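SAS-6 (Leishmania major, PDB 4CKM) probably builds the hub of the centriolar and basal-body cartwheel by self-association through its N-terminal domain, the part present here. Local coordinates at residues N73-D85 with F91-N103. Numbering follows the deposited sequence.
Sequences NGVTRVVLVRLTD and FLFELELLEDDYN
Arg82 and Glu94 reach each other through complementary torsions: the arginine sends CG anti to its own backbone N (chi1 178°) and then bends at chi3 (-77°), while the glutamate starts with CG anti to its carbonyl carbon and runs extended. The two side chains lie alongside, pointing the same way, and the guanidinium presents its NE side to a single carboxylate oxygen. Arg82 NE donates at 2.8 Å to the anti lone pair of Glu94 OE2, and Arg82 NH2 meets the same oxygen at 2.9 Å, nearly along its C-O axis; both bonds are clearly bent. With the two flat groups nearly coplanar, this side-on grip on one oxygen should restrict rotation of both. Leu80 CD2 sits over the rim of one face of the guanidinium, and Leu92 CD1 packs at 3.5 Å against Arg82 CG, also touching Thr84 CG2.

The salt bridge illustrates cross-strand pairing at a non-hydrogen-bonded site of an antiparallel beta hairpin, here strands 76-85 and 88-98 in the XRCC4-like N-terminal domain of SAS-6. Between such sites, paired backbone bonds join Val79 to Leu97, Val81 to Leu95 and Leu83 to Phe93; the one from Leu97 N to Val79 O is 2.7 Å long. The side chains of these three pairs share the other face of the sheet, where helix 117-130 packs on Val79, Val81 and Leu97, and Leu173 of strand 165-175 on Leu83, Phe93 and Leu95. Near the turn, Phe93 CE1 stands over the centre of the Phe91 ring, while Asp85 CB rests 3.8 Å from Phe91 CB and Asp85 OD2 is salt-bridged to Arg59. At the far end, Glu99 N bonds to Arg77 O at 3.0 Å, and a water accepts from Arg77 N and donates to Glu99 OE1.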
loop_
_atom_site.group_PDB
_atom_site.type_symbol
_atom_site.label_atom_id
_atom_site.label_comp_id
_atom_site.label_asym_id
_atom_site.label_seq_id
_atom_site.Cartn_x
_atom_site.Cartn_y
_atom_site.Cartn_z
ATOM N N ASN A 73 32.005 -5.010 -10.668
ATOM C CA ASN A 73 33.017 -5.961 -11.098
ATOM C C ASN A 73 32.452 -7.145 -11.813
ATOM O O ASN A 73 33.119 -8.168 -11.934
ATOM C CB ASN A 73 33.816 -6.436 -9.901
ATOM C CG ASN A 73 34.549 -5.309 -9.223
ATOM O OD1 ASN A 73 35.420 -4.666 -9.825
ATOM N ND2 ASN A 73 34.197 -5.044 -7.977
ATOM N N GLY A 74 31.211 -7.025 -12.273
ATOM C CA GLY A 74 30.558 -8.112 -12.992
ATOM C C GLY A 74 30.115 -9.271 -12.123
ATOM O O GLY A 74 29.669 -10.279 -12.653
ATOM N N VAL A 75 30.218 -9.161 -10.797
ATOM C CA VAL A 75 29.892 -10.329 -9.937
ATOM C C VAL A 75 28.625 -10.174 -9.078
ATOM O O VAL A 75 28.219 -11.120 -8.461
ATOM C CB VAL A 75 31.066 -10.748 -9.008
ATOM C CG1 VAL A 75 32.316 -11.019 -9.822
ATOM C CG2 VAL A 75 31.332 -9.714 -7.924
ATOM N N THR A 76 28.016 -9.001 -9.020
ATOM C CA THR A 76 26.803 -8.839 -8.236
ATOM C C THR A 76 25.630 -9.587 -8.882
ATOM O O THR A 76 25.363 -9.428 -10.087
ATOM C CB THR A 76 26.427 -7.361 -8.142
ATOM O OG1 THR A 76 27.600 -6.596 -7.860
ATOM C CG2 THR A 76 25.414 -7.127 -7.050
ATOM N N ARG A 77 24.927 -10.393 -8.095
ATOM C CA ARG A 77 23.667 -10.983 -8.567
ATOM C C ARG A 77 22.654 -9.874 -8.847
ATOM O O ARG A 77 22.535 -8.917 -8.069
ATOM C CB ARG A 77 23.094 -11.950 -7.537
ATOM C CG ARG A 77 23.920 -13.206 -7.362
ATOM C CD ARG A 77 23.202 -14.183 -6.458
ATOM N NE ARG A 77 24.109 -15.207 -5.965
ATOM C CZ ARG A 77 24.595 -16.223 -6.684
ATOM N NH1 ARG A 77 24.271 -16.404 -7.968
ATOM N NH2 ARG A 77 25.431 -17.077 -6.103
ATOM N N VAL A 78 21.951 -9.995 -9.965
ATOM C CA VAL A 78 20.889 -9.044 -10.322
ATOM C C VAL A 78 19.574 -9.735 -10.661
ATOM O O VAL A 78 19.534 -10.895 -11.103
ATOM C CB VAL A 78 21.248 -8.182 -11.561
ATOM C CG1 VAL A 78 22.553 -7.465 -11.356
ATOM C CG2 VAL A 78 21.363 -9.019 -12.818
ATOM N N VAL A 79 18.503 -8.979 -10.504
ATOM C CA VAL A 79 17.193 -9.372 -10.972
ATOM C C VAL A 79 16.739 -8.312 -11.939
ATOM O O VAL A 79 16.720 -7.121 -11.603
ATOM C CB VAL A 79 16.201 -9.444 -9.805
ATOM C CG1 VAL A 79 14.793 -9.663 -10.316
ATOM C CG2 VAL A 79 16.600 -10.560 -8.860
ATOM N N LEU A 80 16.381 -8.740 -13.142
ATOM C CA LEU A 80 15.885 -7.839 -14.163
ATOM C C LEU A 80 14.386 -8.113 -14.381
ATOM O O LEU A 80 13.971 -9.264 -14.576
ATOM C CB LEU A 80 16.659 -8.038 -15.456
ATOM C CG LEU A 80 16.107 -7.229 -16.629
ATOM C CD1 LEU A 80 16.462 -5.756 -16.502
ATOM C CD2 LEU A 80 16.616 -7.780 -17.949
ATOM N N VAL A 81 13.604 -7.038 -14.351
ATOM C CA VAL A 81 12.177 -7.053 -14.639
ATOM C C VAL A 81 11.963 -6.044 -15.763
ATOM O O VAL A 81 12.186 -4.834 -15.585
ATOM C CB VAL A 81 11.333 -6.612 -13.415
ATOM C CG1 VAL A 81 9.848 -6.531 -13.752
ATOM C CG2 VAL A 81 11.520 -7.570 -12.261
ATOM N N ARG A 82 11.507 -6.551 -16.905
ATOM C CA ARG A 82 11.289 -5.761 -18.086
ATOM C C ARG A 82 9.819 -5.812 -18.545
ATOM O O ARG A 82 9.167 -6.864 -18.555
ATOM C CB ARG A 82 12.181 -6.298 -19.183
ATOM C CG ARG A 82 12.039 -5.606 -20.518
ATOM C CD ARG A 82 12.789 -6.388 -21.589
ATOM N NE ARG A 82 14.226 -6.160 -21.488
ATOM C CZ ARG A 82 15.171 -7.059 -21.756
ATOM N NH1 ARG A 82 14.864 -8.297 -22.139
ATOM N NH2 ARG A 82 16.445 -6.707 -21.622
ATOM N N LEU A 83 9.334 -4.662 -18.970
ATOM C CA LEU A 83 8.002 -4.515 -19.480
ATOM C C LEU A 83 8.109 -3.976 -20.900
ATOM O O LEU A 83 8.789 -2.967 -21.134
ATOM C CB LEU A 83 7.290 -3.510 -18.606
ATOM C CG LEU A 83 5.809 -3.689 -18.388
ATOM C CD1 LEU A 83 5.519 -5.067 -17.828
ATOM C CD2 LEU A 83 5.332 -2.591 -17.440
ATOM N N THR A 84 7.462 -4.641 -21.851
ATOM C CA THR A 84 7.462 -4.145 -23.233
ATOM C C THR A 84 6.079 -4.095 -23.844
ATOM O O THR A 84 5.136 -4.708 -23.338
ATOM C CB THR A 84 8.336 -5.018 -24.144
ATOM O OG1 THR A 84 7.921 -6.382 -24.036
ATOM C CG2 THR A 84 9.780 -4.913 -23.747
ATOM N N ASP A 85 5.969 -3.349 -24.933
ATOM C CA ASP A 85 4.777 -3.371 -25.786
ATOM C C ASP A 85 5.109 -3.973 -27.174
ATOM O O ASP A 85 5.863 -3.370 -27.944
ATOM C CB ASP A 85 4.208 -1.970 -25.946
ATOM C CG ASP A 85 2.801 -1.977 -26.526
ATOM O OD1 ASP A 85 2.433 -2.913 -27.260
ATOM O OD2 ASP A 85 2.043 -1.043 -26.237
ATOM N N PHE A 91 8.478 1.620 -26.206
ATOM C CA PHE A 91 7.967 1.224 -24.899
ATOM C C PHE A 91 8.763 0.055 -24.364
ATOM O O PHE A 91 8.513 -1.098 -24.703
ATOM C CB PHE A 91 6.492 0.852 -24.979
ATOM C CG PHE A 91 5.822 0.757 -23.642
ATOM C CD1 PHE A 91 6.002 -0.359 -22.825
ATOM C CD2 PHE A 91 5.006 1.781 -23.191
ATOM C CE1 PHE A 91 5.379 -0.438 -21.598
ATOM C CE2 PHE A 91 4.363 1.687 -21.969
ATOM C CZ PHE A 91 4.560 0.585 -21.171
ATOM N N LEU A 92 9.728 0.385 -23.521
ATOM C CA LEU A 92 10.627 -0.594 -22.931
ATOM C C LEU A 92 11.068 -0.032 -21.605
ATOM O O LEU A 92 11.760 0.974 -21.587
ATOM C CB LEU A 92 11.839 -0.809 -23.828
ATOM C CG LEU A 92 13.045 -1.542 -23.228
ATOM C CD1 LEU A 92 12.645 -2.917 -22.717
ATOM C CD2 LEU A 92 14.173 -1.663 -24.251
ATOM N N PHE A 93 10.625 -0.642 -20.504
ATOM C CA PHE A 93 10.975 -0.161 -19.173
ATOM C C PHE A 93 11.559 -1.314 -18.354
ATOM O O PHE A 93 11.077 -2.445 -18.440
ATOM C CB PHE A 93 9.766 0.406 -18.433
ATOM C CG PHE A 93 9.153 1.615 -19.073
ATOM C CD1 PHE A 93 8.402 1.500 -20.245
ATOM C CD2 PHE A 93 9.257 2.857 -18.468
ATOM C CE1 PHE A 93 7.818 2.612 -20.819
ATOM C CE2 PHE A 93 8.668 3.979 -19.029
ATOM C CZ PHE A 93 7.942 3.860 -20.203
ATOM N N GLU A 94 12.568 -1.005 -17.540
ATOM C CA GLU A 94 13.296 -2.013 -16.777
ATOM C C GLU A 94 13.605 -1.570 -15.359
ATOM O O GLU A 94 13.887 -0.406 -15.094
ATOM C CB GLU A 94 14.619 -2.332 -17.440
ATOM C CG GLU A 94 14.493 -2.964 -18.809
ATOM C CD GLU A 94 15.837 -3.346 -19.403
ATOM O OE1 GLU A 94 16.863 -2.767 -18.970
ATOM O OE2 GLU A 94 15.863 -4.233 -20.289
ATOM N N LEU A 95 13.496 -2.528 -14.455
ATOM C CA LEU A 95 14.048 -2.428 -13.137
ATOM C C LEU A 95 15.168 -3.433 -13.088
ATOM O O LEU A 95 14.985 -4.605 -13.424
ATOM C CB LEU A 95 13.032 -2.815 -12.078
ATOM C CG LEU A 95 13.660 -3.041 -10.695
ATOM C CD1 LEU A 95 14.150 -1.718 -10.134
ATOM C CD2 LEU A 95 12.698 -3.689 -9.723
ATOM N N GLU A 96 16.318 -2.985 -12.627
ATOM C CA GLU A 96 17.425 -3.889 -12.422
ATOM C C GLU A 96 17.786 -3.811 -10.966
ATOM O O GLU A 96 18.195 -2.770 -10.477
ATOM C CB GLU A 96 18.586 -3.488 -13.284
ATOM C CG GLU A 96 19.641 -4.560 -13.377
ATOM C CD GLU A 96 20.841 -4.065 -14.145
ATOM O OE1 GLU A 96 20.654 -3.669 -15.325
ATOM O OE2 GLU A 96 21.939 -4.028 -13.546
ATOM N N LEU A 97 17.608 -4.910 -10.260
ATOM C CA LEU A 97 17.794 -4.892 -8.831
ATOM C C LEU A 97 19.061 -5.659 -8.433
ATOM O O LEU A 97 19.190 -6.859 -8.677
ATOM C CB LEU A 97 16.552 -5.464 -8.184
ATOM C CG LEU A 97 16.543 -5.501 -6.661
ATOM C CD1 LEU A 97 16.783 -4.134 -6.012
ATOM C CD2 LEU A 97 15.216 -6.104 -6.235
ATOM N N LEU A 98 20.010 -4.947 -7.848
ATOM C CA LEU A 98 21.280 -5.561 -7.405
ATOM C C LEU A 98 21.140 -6.103 -5.981
ATOM O O LEU A 98 20.546 -5.448 -5.120
ATOM C CB LEU A 98 22.414 -4.535 -7.441
ATOM C CG LEU A 98 22.687 -3.728 -8.722
ATOM C CD1 LEU A 98 23.958 -2.883 -8.588
ATOM C CD2 LEU A 98 22.822 -4.654 -9.910
ATOM N N GLU A 99 21.693 -7.279 -5.726
ATOM C CA GLU A 99 21.743 -7.823 -4.363
ATOM C C GLU A 99 22.315 -6.844 -3.332
ATOM O O GLU A 99 21.863 -6.804 -2.213
ATOM C CB GLU A 99 22.536 -9.100 -4.354
ATOM C CG GLU A 99 22.600 -9.752 -2.996
ATOM C CD GLU A 99 22.853 -11.238 -3.080
ATOM O OE1 GLU A 99 23.472 -11.699 -4.063
ATOM O OE2 GLU A 99 22.424 -11.958 -2.150
ATOM N N ASP A 100 23.289 -6.041 -3.736
ATOM C CA ASP A 100 23.841 -4.949 -2.922
ATOM C C ASP A 100 22.825 -4.029 -2.319
ATOM O O ASP A 100 23.024 -3.550 -1.223
ATOM C CB ASP A 100 24.727 -4.042 -3.786
ATOM C CG ASP A 100 26.009 -4.678 -4.138
ATOM O OD1 ASP A 100 26.257 -5.804 -3.643
ATOM O OD2 ASP A 100 26.765 -4.060 -4.922
ATOM N N ASP A 101 21.787 -3.709 -3.079
ATOM C CA ASP A 101 20.761 -2.811 -2.604
ATOM C C ASP A 101 19.551 -3.530 -2.012
ATOM O O ASP A 101 18.570 -2.888 -1.667
ATOM C CB ASP A 101 20.319 -1.948 -3.759
ATOM C CG ASP A 101 21.465 -1.214 -4.376
ATOM O OD1 ASP A 101 22.108 -0.460 -3.635
ATOM O OD2 ASP A 101 21.741 -1.400 -5.583
ATOM N N TYR A 102 19.594 -4.852 -1.901
ATOM C CA TYR A 102 18.371 -5.571 -1.579
ATOM C C TYR A 102 17.881 -5.280 -0.172
ATOM O O TYR A 102 16.688 -5.082 0.040
ATOM C CB TYR A 102 18.502 -7.073 -1.762
ATOM C CG TYR A 102 17.169 -7.779 -1.526
ATOM C CD1 TYR A 102 16.081 -7.537 -2.363
ATOM C CD2 TYR A 102 16.989 -8.664 -0.455
ATOM C CE1 TYR A 102 14.868 -8.184 -2.173
ATOM C CE2 TYR A 102 15.780 -9.300 -0.252
ATOM C CZ TYR A 102 14.716 -9.049 -1.122
ATOM O OH TYR A 102 13.506 -9.658 -0.939
ATOM N N ASN A 103 18.796 -5.223 0.782
ATOM C CA ASN A 103 18.409 -4.987 2.157
ATOM C C ASN A 103 17.633 -3.724 2.367
ATOM O O ASN A 103 16.627 -3.724 3.080
ATOM C CB ASN A 103 19.618 -5.045 3.072
ATOM C CG ASN A 103 20.126 -6.456 3.223
ATOM O OD1 ASN A 103 19.371 -7.424 3.062
ATOM N ND2 ASN A 103 21.398 -6.591 3.523
HETATM O O HOH W 1 25.610 -10.448 -5.206
#